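Local coordinates for protein pseudoalteromonas arctica PAMC 21717 (Pseudoalteromonas arctica, PDB 5YL7) that probably hydrolyses peptide bonds as a cold-active, calcium-binding serine protease of the subtilase family, at residues A[39-53]-A[98-111]. Residues are numbered along the deposited sequence; the frame is centred on the assembly and turned at random.
Sequences VLDTGYRPHADLNAN and SWHGTHVAGTVAAV. With CA (calcium ion), chain C.
Strand 39-41 and helix 100-109 run nearly antiparallel, their axes 8.5 Å apart at an angle of 161°, with Val-39 facing Ala-105; the chain after the strand then doubles back along the helix, from Gly-101 opposite Thr-42 to Ala-110 opposite Leu-50. The approach is tight at Gly-101, whose CA lies 3.2 Å from Gly-43 O, and a CB there would run into that carbonyl. At the strand end, His-100 ND1 donates in its ring plane to the syn lone pair of Asp-41 OD1 (2.7 Å, 165°), with a weak branch to OD2. The backbone N of Thr-42 takes the anti lone pair of the same OD1, fixing the carboxylate from its other side. With an alanine at Asp-41, His-100 ND1 and Thr-42 N would probably both lose their shared acceptor, and the imidazole would be less firmly set. Thr-42 OG1 accepts from Gly-101 N in the first turn of the helix. Thr-102 OG1 accepts from Arg-45 N at 2.9 Å, while a water accepting from that hydroxyl donates to Gly-43 O. From the strand, Val-39 CG1 meets Val-104 CG1; from the returning chain, Leu-50, its CG swung anti to the backbone N (chi1 -178°), brings CD2 to 4.1 Å from Ala-105 CB. Farther along, the Asn-53 amide donates from ND2 to Ala-109 O (2.8 Å), and Val-111 N donates to Asp-49 O. Both carboxylate oxygens of Asp-49 and Val-111 O bind a calcium ion completed by Asp-5, Asn-114, Glu-116 and Val-118. Asp-41 and His-100, with Ser-281, fit the Asp-His-Ser catalytic triad of subtilisin-like proteases, in which the Asp ends a strand of the parallel sheet and the His begins the neighbouring helix.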
loop_
_atom_site.group_PDB
_atom_site.type_symbol
_atom_site.label_atom_id
_atom_site.label_comp_id
_atom_site.label_asym_id
_atom_site.label_seq_id
_atom_site.Cartn_x
_atom_site.Cartn_y
_atom_site.Cartn_z
ATOM N N VAL A 39 -3.765 -1.796 -5.941
ATOM C CA VAL A 39 -3.643 -0.755 -4.902
ATOM C C VAL A 39 -5.006 -0.137 -4.739
ATOM O O VAL A 39 -5.504 0.540 -5.666
ATOM C CB VAL A 39 -2.576 0.266 -5.260
ATOM C CG1 VAL A 39 -2.637 1.443 -4.354
ATOM C CG2 VAL A 39 -1.224 -0.376 -5.263
ATOM N N LEU A 40 -5.675 -0.419 -3.612
ATOM C CA LEU A 40 -7.038 0.050 -3.332
ATOM C C LEU A 40 -6.921 1.309 -2.542
ATOM O O LEU A 40 -6.502 1.246 -1.375
ATOM C CB LEU A 40 -7.823 -1.028 -2.572
ATOM C CG LEU A 40 -8.485 -2.103 -3.422
ATOM C CD1 LEU A 40 -7.466 -2.908 -4.211
ATOM C CD2 LEU A 40 -9.273 -3.057 -2.524
ATOM N N ASP A 41 -7.193 2.468 -3.134
ATOM C CA ASP A 41 -6.756 3.728 -2.557
ATOM C C ASP A 41 -7.527 4.845 -3.185
ATOM O O ASP A 41 -8.671 4.672 -3.707
ATOM C CB ASP A 41 -5.205 3.810 -2.661
ATOM C CG ASP A 41 -4.594 4.523 -1.568
ATOM O OD1 ASP A 41 -4.835 5.738 -1.407
ATOM O OD2 ASP A 41 -3.759 3.965 -0.835
ATOM N N THR A 42 -6.914 6.047 -3.212
ATOM C CA THR A 42 -7.568 7.246 -3.723
ATOM C C THR A 42 -7.531 7.365 -5.252
ATOM O O THR A 42 -8.053 8.346 -5.782
ATOM C CB THR A 42 -6.982 8.532 -3.072
ATOM O OG1 THR A 42 -5.605 8.675 -3.563
ATOM C CG2 THR A 42 -6.965 8.476 -1.588
ATOM N N GLY A 43 -6.923 6.395 -5.916
ATOM C CA GLY A 43 -6.593 6.509 -7.303
ATOM C C GLY A 43 -5.196 6.910 -7.554
ATOM O O GLY A 43 -4.369 6.901 -6.621
ATOM N N TYR A 44 -4.850 7.288 -8.771
ATOM C CA TYR A 44 -3.461 7.657 -9.123
ATOM C C TYR A 44 -3.432 8.860 -10.057
ATOM O O TYR A 44 -4.441 9.125 -10.736
ATOM C CB TYR A 44 -2.727 6.485 -9.746
ATOM C CG TYR A 44 -3.140 6.187 -11.149
ATOM C CD1 TYR A 44 -4.371 5.657 -11.504
ATOM C CD2 TYR A 44 -2.330 6.511 -12.244
ATOM C CE1 TYR A 44 -4.746 5.501 -12.777
ATOM C CE2 TYR A 44 -2.716 6.342 -13.527
ATOM C CZ TYR A 44 -3.912 5.834 -13.798
ATOM O OH TYR A 44 -4.347 5.641 -15.092
ATOM N N ARG A 45 -2.274 9.524 -10.091
ATOM C CA ARG A 45 -1.973 10.385 -11.238
ATOM C C ARG A 45 -0.933 9.717 -12.059
ATOM O O ARG A 45 -0.080 8.939 -11.549
ATOM C CB ARG A 45 -1.494 11.751 -10.784
ATOM C CG ARG A 45 -2.471 12.564 -9.996
ATOM C CD ARG A 45 -3.832 12.681 -10.577
ATOM N NE ARG A 45 -3.815 13.095 -11.982
ATOM C CZ ARG A 45 -4.915 13.083 -12.756
ATOM N NH1 ARG A 45 -4.780 13.349 -14.043
ATOM N NH2 ARG A 45 -6.062 12.786 -12.250
ATOM N N PRO A 46 -0.911 9.937 -13.381
ATOM C CA PRO A 46 0.028 9.264 -14.298
ATOM C C PRO A 46 1.426 9.868 -14.255
ATOM O O PRO A 46 2.005 10.320 -15.272
ATOM C CB PRO A 46 -0.663 9.438 -15.668
ATOM C CG PRO A 46 -1.221 10.801 -15.528
ATOM C CD PRO A 46 -1.840 10.821 -14.142
ATOM N N HIS A 47 2.007 9.830 -13.090
ATOM C CA HIS A 47 3.335 10.422 -12.818
ATOM C C HIS A 47 4.315 9.816 -13.797
ATOM O O HIS A 47 4.325 8.596 -14.041
ATOM C CB HIS A 47 3.684 10.120 -11.340
ATOM C CG HIS A 47 4.899 10.828 -10.838
ATOM N ND1 HIS A 47 6.166 10.647 -11.356
ATOM C CD2 HIS A 47 4.992 11.624 -9.757
ATOM C CE1 HIS A 47 6.994 11.367 -10.594
ATOM N NE2 HIS A 47 6.301 11.960 -9.617
ATOM N N ALA A 48 5.197 10.642 -14.292
ATOM C CA ALA A 48 6.246 10.177 -15.202
ATOM C C ALA A 48 7.097 9.050 -14.724
ATOM O O ALA A 48 7.633 8.233 -15.469
ATOM C CB ALA A 48 7.186 11.336 -15.600
ATOM N N ASP A 49 7.244 8.966 -13.347
ATOM C CA ASP A 49 8.048 7.908 -12.731
ATOM C C ASP A 49 7.249 6.704 -12.230
ATOM O O ASP A 49 7.698 5.917 -11.449
ATOM C CB ASP A 49 8.944 8.434 -11.603
ATOM C CG ASP A 49 10.232 7.721 -11.423
ATOM O OD1 ASP A 49 10.790 7.212 -12.435
ATOM O OD2 ASP A 49 10.738 7.637 -10.252
ATOM N N LEU A 50 5.987 6.644 -12.714
ATOM C CA LEU A 50 5.048 5.558 -12.289
ATOM C C LEU A 50 4.294 4.962 -13.470
ATOM O O LEU A 50 4.004 3.760 -13.469
ATOM C CB LEU A 50 4.048 6.187 -11.272
ATOM C CG LEU A 50 3.022 5.219 -10.688
ATOM C CD1 LEU A 50 3.708 4.051 -9.961
ATOM C CD2 LEU A 50 2.075 5.992 -9.817
ATOM N N ASN A 51 3.823 5.806 -14.405
ATOM C CA ASN A 51 2.761 5.374 -15.325
ATOM C C ASN A 51 3.118 4.174 -16.165
ATOM O O ASN A 51 2.212 3.410 -16.474
ATOM C CB ASN A 51 2.311 6.558 -16.202
ATOM C CG ASN A 51 1.034 6.324 -16.782
ATOM O OD1 ASN A 51 0.933 6.277 -18.091
ATOM N ND2 ASN A 51 0.039 6.150 -16.032
ATOM N N ALA A 52 4.345 3.974 -16.519
ATOM C CA ALA A 52 4.650 2.783 -17.299
ATOM C C ALA A 52 4.317 1.470 -16.627
ATOM O O ALA A 52 4.212 0.417 -17.226
ATOM C CB ALA A 52 6.086 2.729 -17.725
ATOM N N ASN A 53 4.248 1.510 -15.229
ATOM C CA ASN A 53 3.909 0.335 -14.459
ATOM C C ASN A 53 2.485 0.303 -14.049
ATOM O O ASN A 53 2.098 -0.586 -13.221
ATOM C CB ASN A 53 4.838 0.218 -13.239
ATOM C CG ASN A 53 6.218 -0.222 -13.579
ATOM O OD1 ASN A 53 6.457 -0.638 -14.744
ATOM N ND2 ASN A 53 7.149 -0.123 -12.640
ATOM N N SER A 98 -4.624 14.589 -0.867
ATOM C CA SER A 98 -3.633 13.669 -0.324
ATOM C C SER A 98 -2.685 13.078 -1.337
ATOM O O SER A 98 -1.558 12.703 -1.044
ATOM C CB SER A 98 -4.307 12.472 0.408
ATOM O OG SER A 98 -5.001 11.646 -0.471
ATOM N N TRP A 99 -3.194 12.884 -2.553
ATOM C CA TRP A 99 -2.472 12.075 -3.583
ATOM C C TRP A 99 -1.958 10.765 -2.999
ATOM O O TRP A 99 -0.963 10.214 -3.407
ATOM C CB TRP A 99 -1.365 12.839 -4.281
ATOM C CG TRP A 99 -1.824 14.181 -4.685
ATOM C CD1 TRP A 99 -1.379 15.408 -4.230
ATOM C CD2 TRP A 99 -2.885 14.477 -5.608
ATOM N NE1 TRP A 99 -2.091 16.428 -4.813
ATOM C CE2 TRP A 99 -3.026 15.903 -5.667
ATOM C CE3 TRP A 99 -3.730 13.723 -6.438
ATOM C CZ2 TRP A 99 -4.034 16.503 -6.410
ATOM C CZ3 TRP A 99 -4.722 14.319 -7.121
ATOM C CH2 TRP A 99 -4.855 15.737 -7.135
ATOM N N HIS A 100 -2.800 10.178 -2.067
ATOM C CA HIS A 100 -2.311 9.073 -1.273
ATOM C C HIS A 100 -2.030 7.858 -2.138
ATOM O O HIS A 100 -1.001 7.179 -1.953
ATOM C CB HIS A 100 -3.382 8.837 -0.161
ATOM C CG HIS A 100 -3.008 7.844 0.839
ATOM N ND1 HIS A 100 -3.371 6.549 0.759
ATOM C CD2 HIS A 100 -2.412 7.997 2.064
ATOM C CE1 HIS A 100 -3.069 5.947 1.878
ATOM N NE2 HIS A 100 -2.507 6.768 2.670
ATOM N N GLY A 101 -2.947 7.578 -3.072
ATOM C CA GLY A 101 -2.763 6.438 -3.895
ATOM C C GLY A 101 -1.572 6.503 -4.872
ATOM O O GLY A 101 -1.014 5.472 -5.227
ATOM N N THR A 102 -1.165 7.711 -5.226
ATOM C CA THR A 102 0.014 7.893 -6.089
ATOM C C THR A 102 1.284 7.603 -5.312
ATOM O O THR A 102 2.177 6.948 -5.798
ATOM C CB THR A 102 0.030 9.316 -6.580
ATOM O OG1 THR A 102 -1.139 9.569 -7.431
ATOM C CG2 THR A 102 1.286 9.615 -7.439
ATOM N N HIS A 103 1.293 8.003 -4.031
ATOM C CA HIS A 103 2.414 7.740 -3.143
ATOM C C HIS A 103 2.564 6.260 -2.892
ATOM O O HIS A 103 3.614 5.623 -3.069
ATOM C CB HIS A 103 2.271 8.595 -1.899
ATOM C CG HIS A 103 3.486 8.713 -1.051
ATOM N ND1 HIS A 103 3.910 7.716 -0.221
ATOM C CD2 HIS A 103 4.382 9.719 -0.978
ATOM C CE1 HIS A 103 5.058 8.121 0.338
ATOM N NE2 HIS A 103 5.344 9.344 -0.085
ATOM N N VAL A 104 1.454 5.629 -2.498
ATOM C CA VAL A 104 1.435 4.179 -2.222
ATOM C C VAL A 104 1.787 3.393 -3.456
ATOM O O VAL A 104 2.612 2.451 -3.370
ATOM C CB VAL A 104 0.020 3.797 -1.664
ATOM C CG1 VAL A 104 -0.147 2.303 -1.585
ATOM C CG2 VAL A 104 -0.185 4.398 -0.305
ATOM N N ALA A 105 1.196 3.705 -4.596
ATOM C CA ALA A 105 1.547 2.955 -5.794
ATOM C C ALA A 105 3.041 3.049 -6.146
ATOM O O ALA A 105 3.591 2.080 -6.661
ATOM C CB ALA A 105 0.678 3.367 -6.979
ATOM N N GLY A 106 3.616 4.247 -5.941
ATOM C CA GLY A 106 5.050 4.377 -6.190
ATOM C C GLY A 106 5.936 3.556 -5.287
ATOM O O GLY A 106 6.971 3.042 -5.728
ATOM N N THR A 107 5.493 3.359 -4.022
ATOM C CA THR A 107 6.261 2.477 -3.176
ATOM C C THR A 107 6.208 1.068 -3.703
ATOM O O THR A 107 7.210 0.334 -3.709
ATOM C CB THR A 107 5.764 2.528 -1.687
ATOM O OG1 THR A 107 5.912 3.902 -1.264
ATOM C CG2 THR A 107 6.469 1.589 -0.830
ATOM N N VAL A 108 5.039 0.644 -4.181
ATOM C CA VAL A 108 4.954 -0.715 -4.747
ATOM C C VAL A 108 5.780 -0.864 -6.025
ATOM O O VAL A 108 6.553 -1.848 -6.141
ATOM C CB VAL A 108 3.507 -1.111 -5.063
ATOM C CG1 VAL A 108 3.470 -2.499 -5.730
ATOM C CG2 VAL A 108 2.659 -1.058 -3.770
ATOM N N ALA A 109 5.688 0.072 -6.941
ATOM C CA ALA A 109 6.197 -0.171 -8.297
ATOM C C ALA A 109 6.527 1.129 -9.067
ATOM O O ALA A 109 6.388 1.145 -10.292
ATOM C CB ALA A 109 5.253 -1.068 -9.049
ATOM N N ALA A 110 7.146 2.132 -8.458
ATOM C CA ALA A 110 7.729 3.220 -9.231
ATOM C C ALA A 110 8.705 2.604 -10.232
ATOM O O ALA A 110 9.404 1.638 -9.998
ATOM C CB ALA A 110 8.454 4.223 -8.390
ATOM N N VAL A 111 8.765 3.311 -11.382
ATOM C CA VAL A 111 9.679 2.915 -12.460
ATOM C C VAL A 111 11.103 3.116 -12.010
ATOM O O VAL A 111 11.441 4.198 -11.536
ATOM C CB VAL A 111 9.358 3.688 -13.713
ATOM C CG1 VAL A 111 10.404 3.261 -14.815
ATOM C CG2 VAL A 111 7.941 3.506 -14.242
HETATM CA CA CA C . 12.578 6.165 -11.148
HETATM O O HOH W 1 -3.456 9.603 -5.919
HETATM O O HOH W 2 -3.195 4.204 -6.692
#